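Local coordinates for putative siderophore-degrading esterase (Eurofung) (Emericella nidulans, PDB 6GUO), which hydrolyses the ester bonds of the bacterial siderophore enterobactin, releasing its iron inside the fungal cell, at residues P30-W41 and G83-I93. Residues are numbered along the deposited sequence; the frame is centred on the assembly and turned at random.
Sequences PYQIDVSWPLTW and GTVVIAIGYPI
Q32 lies across the end of strand 83-90 and the turn that follows it. Its CG is anti to the backbone N (chi1 178°) and the chain runs on extended, so the amide reaches past Y91 to P92. Q32 CB packs 3.7 Å from Y91 C, and Q32 OE1 stands 3.6 Å from P92 CA. A water donates to both Q32 OE1 and I93 O and so bridges the two segments. The other end of the amide is fixed within its own strand: Q32 NE2 gives a nearly straight bond of 2.9 Å to D34 OD2, on the syn side of the carboxylate. P92 sits at the centre of an inverse gamma turn. Its CD lies against the backbone of the other segment, 3.2 Å from P30 O. At the far end, V85 spreads its two methyls. V85 CG1 meets V35 CG1 at 3.8 Å, while V85 CG2 touches the outer six-membered ring of W41 at CZ3 and CH2. P38 CD covers one face of that indole. Between these ends the strands pair antiparallel through six backbone hydrogen bonds, two each at Q32-G90, D34-A88 and S36-V86. Near P92, the Y31 and Y91 rings lie side by side and point the same way, their planes at 40°. Both hydroxyls bond to D105. S36 OG packs 3.3 Å from V86 CB and bonds to T68. The pair marks where the mixed alpha/beta-hydrolase sheet changes direction. Strand 31-36 is antiparallel to both its neighbours, 18-24 and 83-90; on its other edge 83-90 begins the parallel run with strand 52-58. Helix 60-77 packs on the face with Q32, D34 and V86, where D34 also bonds A14 of the second subunit; helix 131-150 covers I33, I87 and I89.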
ATOM      1  N   PRO A  30      20.381  -6.837 -17.046  1.00 29.83           N
ATOM      2  CA  PRO A  30      19.672  -5.578 -17.225  1.00 26.82           C
ATOM      3  C   PRO A  30      18.959  -5.118 -15.957  1.00 22.14           C
ATOM      4  O   PRO A  30      18.687  -5.922 -15.061  1.00 24.63           O
ATOM      5  CB  PRO A  30      18.645  -5.890 -18.328  1.00 30.08           C
ATOM      6  CG  PRO A  30      19.023  -7.226 -18.878  1.00 32.03           C
ATOM      7  CD  PRO A  30      19.719  -7.938 -17.763  1.00 32.12           C
ATOM      8  N   TYR A  31      18.698  -3.819 -15.890  1.00 14.84           N
ATOM      9  CA  TYR A  31      17.776  -3.256 -14.917  1.00 18.30           C
ATOM     10  C   TYR A  31      16.423  -3.083 -15.586  1.00 19.81           C
ATOM     11  O   TYR A  31      16.323  -3.030 -16.816  1.00 19.61           O
ATOM     12  CB  TYR A  31      18.289  -1.909 -14.417  1.00 19.79           C
ATOM     13  CG  TYR A  31      19.518  -2.020 -13.557  1.00 19.60           C
ATOM     14  CD1 TYR A  31      19.424  -2.427 -12.230  1.00 20.45           C
ATOM     15  CD2 TYR A  31      20.784  -1.722 -14.068  1.00 20.84           C
ATOM     16  CE1 TYR A  31      20.552  -2.531 -11.430  1.00 20.95           C
ATOM     17  CE2 TYR A  31      21.916  -1.819 -13.274  1.00 22.96           C
ATOM     18  CZ  TYR A  31      21.799  -2.224 -11.955  1.00 23.10           C
ATOM     19  OH  TYR A  31      22.927  -2.333 -11.168  1.00 24.15           O
ATOM     20  N   GLN A  32      15.382  -3.014 -14.764  1.00 19.84           N
ATOM     21  CA  GLN A  32      14.037  -2.707 -15.218  1.00 20.34           C
ATOM     22  C   GLN A  32      13.618  -1.454 -14.475  1.00 19.79           C
ATOM     23  O   GLN A  32      13.656  -1.431 -13.244  1.00 20.04           O
ATOM     24  CB  GLN A  32      13.078  -3.852 -14.902  1.00 22.22           C
ATOM     25  CG  GLN A  32      11.635  -3.590 -15.315  1.00 23.97           C
ATOM     26  CD  GLN A  32      10.718  -4.755 -14.992  1.00 25.61           C
ATOM     27  OE1 GLN A  32      10.978  -5.891 -15.388  1.00 28.22           O
ATOM     28  NE2 GLN A  32       9.636  -4.476 -14.266  1.00 25.95           N
ATOM     29  N   ILE A  33      13.247  -0.413 -15.215  1.00 17.88           N
ATOM     30  CA  ILE A  33      12.692   0.783 -14.593  1.00 18.76           C
ATOM     31  C   ILE A  33      11.199   0.845 -14.906  1.00 18.21           C
ATOM     32  O   ILE A  33      10.796   0.656 -16.051  1.00 18.21           O
ATOM     33  CB  ILE A  33      13.465   2.080 -14.962  1.00 22.33           C
ATOM     34  CG1 ILE A  33      13.320   2.473 -16.436  1.00 24.44           C
ATOM     35  CG2 ILE A  33      14.944   1.926 -14.611  1.00 23.09           C
ATOM     36  CD1 ILE A  33      13.629   3.938 -16.687  1.00 25.16           C
ATOM     37  N   ASP A  34      10.382   1.047 -13.873  1.00 16.43           N
ATOM     38  CA  ASP A  34       8.947   1.246 -14.036  1.00 17.19           C
ATOM     39  C   ASP A  34       8.687   2.701 -13.690  1.00 15.94           C
ATOM     40  O   ASP A  34       9.215   3.199 -12.698  1.00 15.92           O
ATOM     41  CB  ASP A  34       8.153   0.333 -13.100  1.00 19.12           C
ATOM     42  CG  ASP A  34       8.146  -1.115 -13.554  1.00 21.81           C
ATOM     43  OD1 ASP A  34       7.330  -1.463 -14.437  1.00 24.63           O
ATOM     44  OD2 ASP A  34       8.938  -1.914 -13.011  1.00 25.46           O
ATOM     45  N   VAL A  35       7.898   3.374 -14.522  1.00 14.98           N
ATOM     46  CA  VAL A  35       7.581   4.786 -14.344  1.00 14.13           C
ATOM     47  C   VAL A  35       6.071   4.991 -14.403  1.00 14.54           C
ATOM     48  O   VAL A  35       5.413   4.476 -15.302  1.00 14.74           O
ATOM     49  CB  VAL A  35       8.263   5.653 -15.425  1.00 13.89           C
ATOM     50  CG1 VAL A  35       7.989   7.135 -15.182  1.00 13.80           C
ATOM     51  CG2 VAL A  35       9.764   5.391 -15.454  1.00 14.41           C
ATOM     52  N   SER A  36       5.527   5.741 -13.446  1.00 14.03           N
ATOM     53  CA  SER A  36       4.129   6.150 -13.491  1.00 13.26           C
ATOM     54  C   SER A  36       4.012   7.648 -13.300  1.00 13.60           C
ATOM     55  O   SER A  36       4.878   8.272 -12.690  1.00 13.67           O
ATOM     56  CB  SER A  36       3.295   5.438 -12.426  1.00 13.66           C
ATOM     57  OG  SER A  36       3.640   5.856 -11.119  1.00 13.77           O
ATOM     58  N   TRP A  37       2.921   8.204 -13.814  1.00 13.90           N
ATOM     59  CA  TRP A  37       2.685   9.640 -13.756  1.00 14.01           C
ATOM     60  C   TRP A  37       1.216   9.937 -13.469  1.00 13.95           C
ATOM     61  O   TRP A  37       0.374   9.045 -13.591  1.00 14.31           O
ATOM     62  CB  TRP A  37       3.182  10.320 -15.040  1.00 15.22           C
ATOM     63  CG  TRP A  37       2.641   9.768 -16.309  1.00 15.67           C
ATOM     64  CD1 TRP A  37       1.582  10.242 -17.014  1.00 16.10           C
ATOM     65  CD2 TRP A  37       3.148   8.654 -17.049  1.00 15.69           C
ATOM     66  NE1 TRP A  37       1.386   9.493 -18.146  1.00 16.47           N
ATOM     67  CE2 TRP A  37       2.334   8.508 -18.191  1.00 16.39           C
ATOM     68  CE3 TRP A  37       4.206   7.758 -16.855  1.00 15.44           C
ATOM     69  CZ2 TRP A  37       2.545   7.505 -19.137  1.00 16.08           C
ATOM     70  CZ3 TRP A  37       4.414   6.764 -17.792  1.00 16.05           C
ATOM     71  CH2 TRP A  37       3.583   6.642 -18.918  1.00 16.70           C
ATOM     72  N   PRO A  38       0.906  11.179 -13.048  1.00 14.40           N
ATOM     73  CA  PRO A  38      -0.463  11.482 -12.616  1.00 15.14           C
ATOM     74  C   PRO A  38      -1.547  11.213 -13.656  1.00 15.74           C
ATOM     75  O   PRO A  38      -1.322  11.366 -14.856  1.00 15.40           O
ATOM     76  CB  PRO A  38      -0.403  12.977 -12.293  1.00 15.07           C
ATOM     77  CG  PRO A  38       0.995  13.192 -11.855  1.00 15.06           C
ATOM     78  CD  PRO A  38       1.824  12.288 -12.720  1.00 14.61           C
ATOM     79  N   LEU A  39      -2.723  10.836 -13.166  1.00 16.50           N
ATOM     80  CA  LEU A  39      -3.846  10.469 -14.016  1.00 17.61           C
ATOM     81  C   LEU A  39      -4.457  11.630 -14.798  1.00 17.91           C
ATOM     82  O   LEU A  39      -5.123  11.393 -15.801  1.00 19.51           O
ATOM     83  CB  LEU A  39      -4.932   9.789 -13.175  1.00 17.84           C
ATOM     84  CG  LEU A  39      -4.559   8.432 -12.583  1.00 18.47           C
ATOM     85  CD1 LEU A  39      -5.714   7.923 -11.738  1.00 18.72           C
ATOM     86  CD2 LEU A  39      -4.195   7.418 -13.656  1.00 19.27           C
ATOM     87  N   THR A  40      -4.238  12.867 -14.345  1.00 18.06           N
ATOM     88  CA  THR A  40      -4.680  14.049 -15.089  1.00 19.47           C
ATOM     89  C   THR A  40      -3.821  14.338 -16.327  1.00 19.69           C
ATOM     90  O   THR A  40      -4.230  15.121 -17.182  1.00 21.66           O
ATOM     91  CB  THR A  40      -4.718  15.304 -14.195  1.00 21.14           C
ATOM     92  OG1 THR A  40      -3.483  15.436 -13.486  1.00 20.45           O
ATOM     93  CG2 THR A  40      -5.853  15.202 -13.195  1.00 21.20           C
ATOM     94  N   TRP A  41      -2.643  13.721 -16.411  1.00 18.64           N
ATOM     95  CA  TRP A  41      -1.770  13.853 -17.580  1.00 18.88           C
ATOM     96  C   TRP A  41      -2.193  12.855 -18.663  1.00 19.44           C
ATOM     97  O   TRP A  41      -2.909  11.890 -18.390  1.00 19.07           O
ATOM     98  CB  TRP A  41      -0.315  13.579 -17.199  1.00 18.10           C
ATOM     99  CG  TRP A  41       0.281  14.440 -16.113  1.00 17.30           C
ATOM    100  CD1 TRP A  41      -0.367  15.304 -15.265  1.00 17.40           C
ATOM    101  CD2 TRP A  41       1.654  14.471 -15.736  1.00 16.58           C
ATOM    102  NE1 TRP A  41       0.528  15.875 -14.401  1.00 17.35           N
ATOM    103  CE2 TRP A  41       1.778  15.383 -14.667  1.00 16.68           C
ATOM    104  CE3 TRP A  41       2.806  13.825 -16.211  1.00 16.65           C
ATOM    105  CZ2 TRP A  41       3.005  15.654 -14.054  1.00 16.82           C
ATOM    106  CZ3 TRP A  41       4.026  14.096 -15.600  1.00 16.43           C
ATOM    107  CH2 TRP A  41       4.116  15.005 -14.539  1.00 16.21           C
ATOM    108  N   GLY A  83       1.706  17.123  -8.820  1.00 16.45           N
ATOM    109  CA  GLY A  83       1.731  15.709  -9.173  1.00 15.94           C
ATOM    110  C   GLY A  83       3.116  15.123  -8.975  1.00 16.01           C
ATOM    111  O   GLY A  83       4.115  15.849  -9.001  1.00 16.60           O
ATOM    112  N   THR A  84       3.173  13.812  -8.772  1.00 15.58           N
ATOM    113  CA  THR A  84       4.429  13.123  -8.518  1.00 15.26           C
ATOM    114  C   THR A  84       4.619  11.981  -9.505  1.00 14.40           C
ATOM    115  O   THR A  84       3.717  11.170  -9.717  1.00 15.45           O
ATOM    116  CB  THR A  84       4.502  12.598  -7.071  1.00 15.36           C
ATOM    117  OG1 THR A  84       4.268  13.678  -6.163  1.00 16.81           O
ATOM    118  CG2 THR A  84       5.867  11.991  -6.772  1.00 15.12           C
ATOM    119  N   VAL A  85       5.801  11.947 -10.115  1.00 13.94           N
ATOM    120  CA  VAL A  85       6.222  10.841 -10.966  1.00 13.49           C
ATOM    121  C   VAL A  85       6.926   9.804 -10.089  1.00 13.20           C
ATOM    122  O   VAL A  85       7.746  10.160  -9.243  1.00 13.38           O
ATOM    123  CB  VAL A  85       7.150  11.344 -12.101  1.00 13.29           C
ATOM    124  CG1 VAL A  85       7.757  10.189 -12.897  1.00 13.48           C
ATOM    125  CG2 VAL A  85       6.382  12.270 -13.027  1.00 13.45           C
ATOM    126  N   VAL A  86       6.598   8.528 -10.294  1.00 12.88           N
ATOM    127  CA  VAL A  86       7.239   7.422  -9.586  1.00 12.63           C
ATOM    128  C   VAL A  86       8.216   6.764 -10.545  1.00 13.20           C
ATOM    129  O   VAL A  86       7.855   6.453 -11.680  1.00 13.68           O
ATOM    130  CB  VAL A  86       6.220   6.368  -9.107  1.00 12.69           C
ATOM    131  CG1 VAL A  86       6.914   5.216  -8.387  1.00 13.15           C
ATOM    132  CG2 VAL A  86       5.182   7.007  -8.200  1.00 12.79           C
ATOM    133  N   ILE A  87       9.444   6.576 -10.072  1.00 13.00           N
ATOM    134  CA  ILE A  87      10.493   5.887 -10.814  1.00 12.91           C
ATOM    135  C   ILE A  87      10.999   4.740  -9.946  1.00 13.20           C
ATOM    136  O   ILE A  87      11.672   4.957  -8.938  1.00 13.71           O
ATOM    137  CB  ILE A  87      11.644   6.840 -11.192  1.00 13.21           C
ATOM    138  CG1 ILE A  87      11.100   8.081 -11.918  1.00 13.97           C
ATOM    139  CG2 ILE A  87      12.662   6.096 -12.058  1.00 12.97           C
ATOM    140  CD1 ILE A  87      10.813   9.275 -11.032  1.00 14.45           C
ATOM    141  N   ALA A  88      10.650   3.517 -10.337  1.00 13.37           N
ATOM    142  CA  ALA A  88      11.025   2.327  -9.597  1.00 13.73           C
ATOM    143  C   ALA A  88      12.182   1.665 -10.318  1.00 14.65           C
ATOM    144  O   ALA A  88      12.063   1.349 -11.493  1.00 16.39           O
ATOM    145  CB  ALA A  88       9.844   1.381  -9.508  1.00 13.83           C
ATOM    146  N   ILE A  89      13.301   1.484  -9.621  1.00 15.13           N
ATOM    147  CA  ILE A  89      14.487   0.855 -10.203  1.00 15.81           C
ATOM    148  C   ILE A  89      14.577  -0.563  -9.660  1.00 16.38           C
ATOM    149  O   ILE A  89      14.819  -0.781  -8.461  1.00 16.60           O
ATOM    150  CB  ILE A  89      15.784   1.636  -9.926  1.00 16.24           C
ATOM    151  CG1 ILE A  89      15.632   3.106 -10.349  1.00 18.19           C
ATOM    152  CG2 ILE A  89      16.955   1.010 -10.686  1.00 16.57           C
ATOM    153  CD1 ILE A  89      15.298   4.044  -9.218  1.00 19.18           C
ATOM    154  N   GLY A  90      14.366  -1.518 -10.559  1.00 16.19           N
ATOM    155  CA  GLY A  90      14.310  -2.924 -10.214  1.00 16.54           C
ATOM    156  C   GLY A  90      14.976  -3.786 -11.261  1.00 16.97           C
ATOM    157  O   GLY A  90      15.942  -3.365 -11.908  1.00 17.30           O
ATOM    158  N   TYR A  91      14.432  -4.986 -11.439  1.00 18.65           N
ATOM    159  CA  TYR A  91      15.096  -6.070 -12.159  1.00 20.06           C
ATOM    160  C   TYR A  91      14.089  -6.826 -13.028  1.00 20.75           C
ATOM    161  O   TYR A  91      12.889  -6.808 -12.738  1.00 20.15           O
ATOM    162  CB  TYR A  91      15.733  -7.017 -11.137  1.00 20.47           C
ATOM    163  CG  TYR A  91      16.606  -6.294 -10.143  1.00 20.84           C
ATOM    164  CD1 TYR A  91      17.889  -5.894 -10.490  1.00 21.63           C
ATOM    165  CD2 TYR A  91      16.133  -5.960  -8.874  1.00 21.90           C
ATOM    166  CE1 TYR A  91      18.692  -5.213  -9.596  1.00 23.76           C
ATOM    167  CE2 TYR A  91      16.932  -5.280  -7.964  1.00 23.58           C
ATOM    168  CZ  TYR A  91      18.212  -4.902  -8.332  1.00 24.38           C
ATOM    169  OH  TYR A  91      19.011  -4.222  -7.443  1.00 26.08           O
ATOM    170  N   PRO A  92      14.567  -7.495 -14.098  1.00 23.50           N
ATOM    171  CA  PRO A  92      13.688  -8.273 -14.974  1.00 25.89           C
ATOM    172  C   PRO A  92      13.362  -9.633 -14.350  1.00 29.09           C
ATOM    173  O   PRO A  92      13.879 -10.669 -14.775  1.00 34.02           O
ATOM    174  CB  PRO A  92      14.516  -8.405 -16.260  1.00 26.13           C
ATOM    175  CG  PRO A  92      15.918  -8.447 -15.765  1.00 26.45           C
ATOM    176  CD  PRO A  92      15.954  -7.489 -14.604  1.00 23.68           C
ATOM    177  N   ILE A  93      12.489  -9.603 -13.348  1.00 30.23           N
ATOM    178  CA  ILE A  93      12.105 -10.790 -12.584  1.00 30.87           C
ATOM    179  C   ILE A  93      10.602 -10.971 -12.740  1.00 33.23           C
ATOM    180  O   ILE A  93       9.857  -9.987 -12.768  1.00 32.26           O
ATOM    181  CB  ILE A  93      12.523 -10.694 -11.093  1.00 32.81           C
ATOM    182  CG1 ILE A  93      11.966  -9.423 -10.418  1.00 32.99           C
ATOM    183  CG2 ILE A  93      14.044 -10.738 -10.989  1.00 33.73           C
ATOM    184  CD1 ILE A  93      12.350  -9.256  -8.963  1.00 33.23           C
TER
HETATM  185  O   HOH W   1       9.345  -7.812 -14.327  1.00 38.97           O
HETATM  186  O   HOH W   2      11.006  -1.680 -11.098  1.00 21.92           O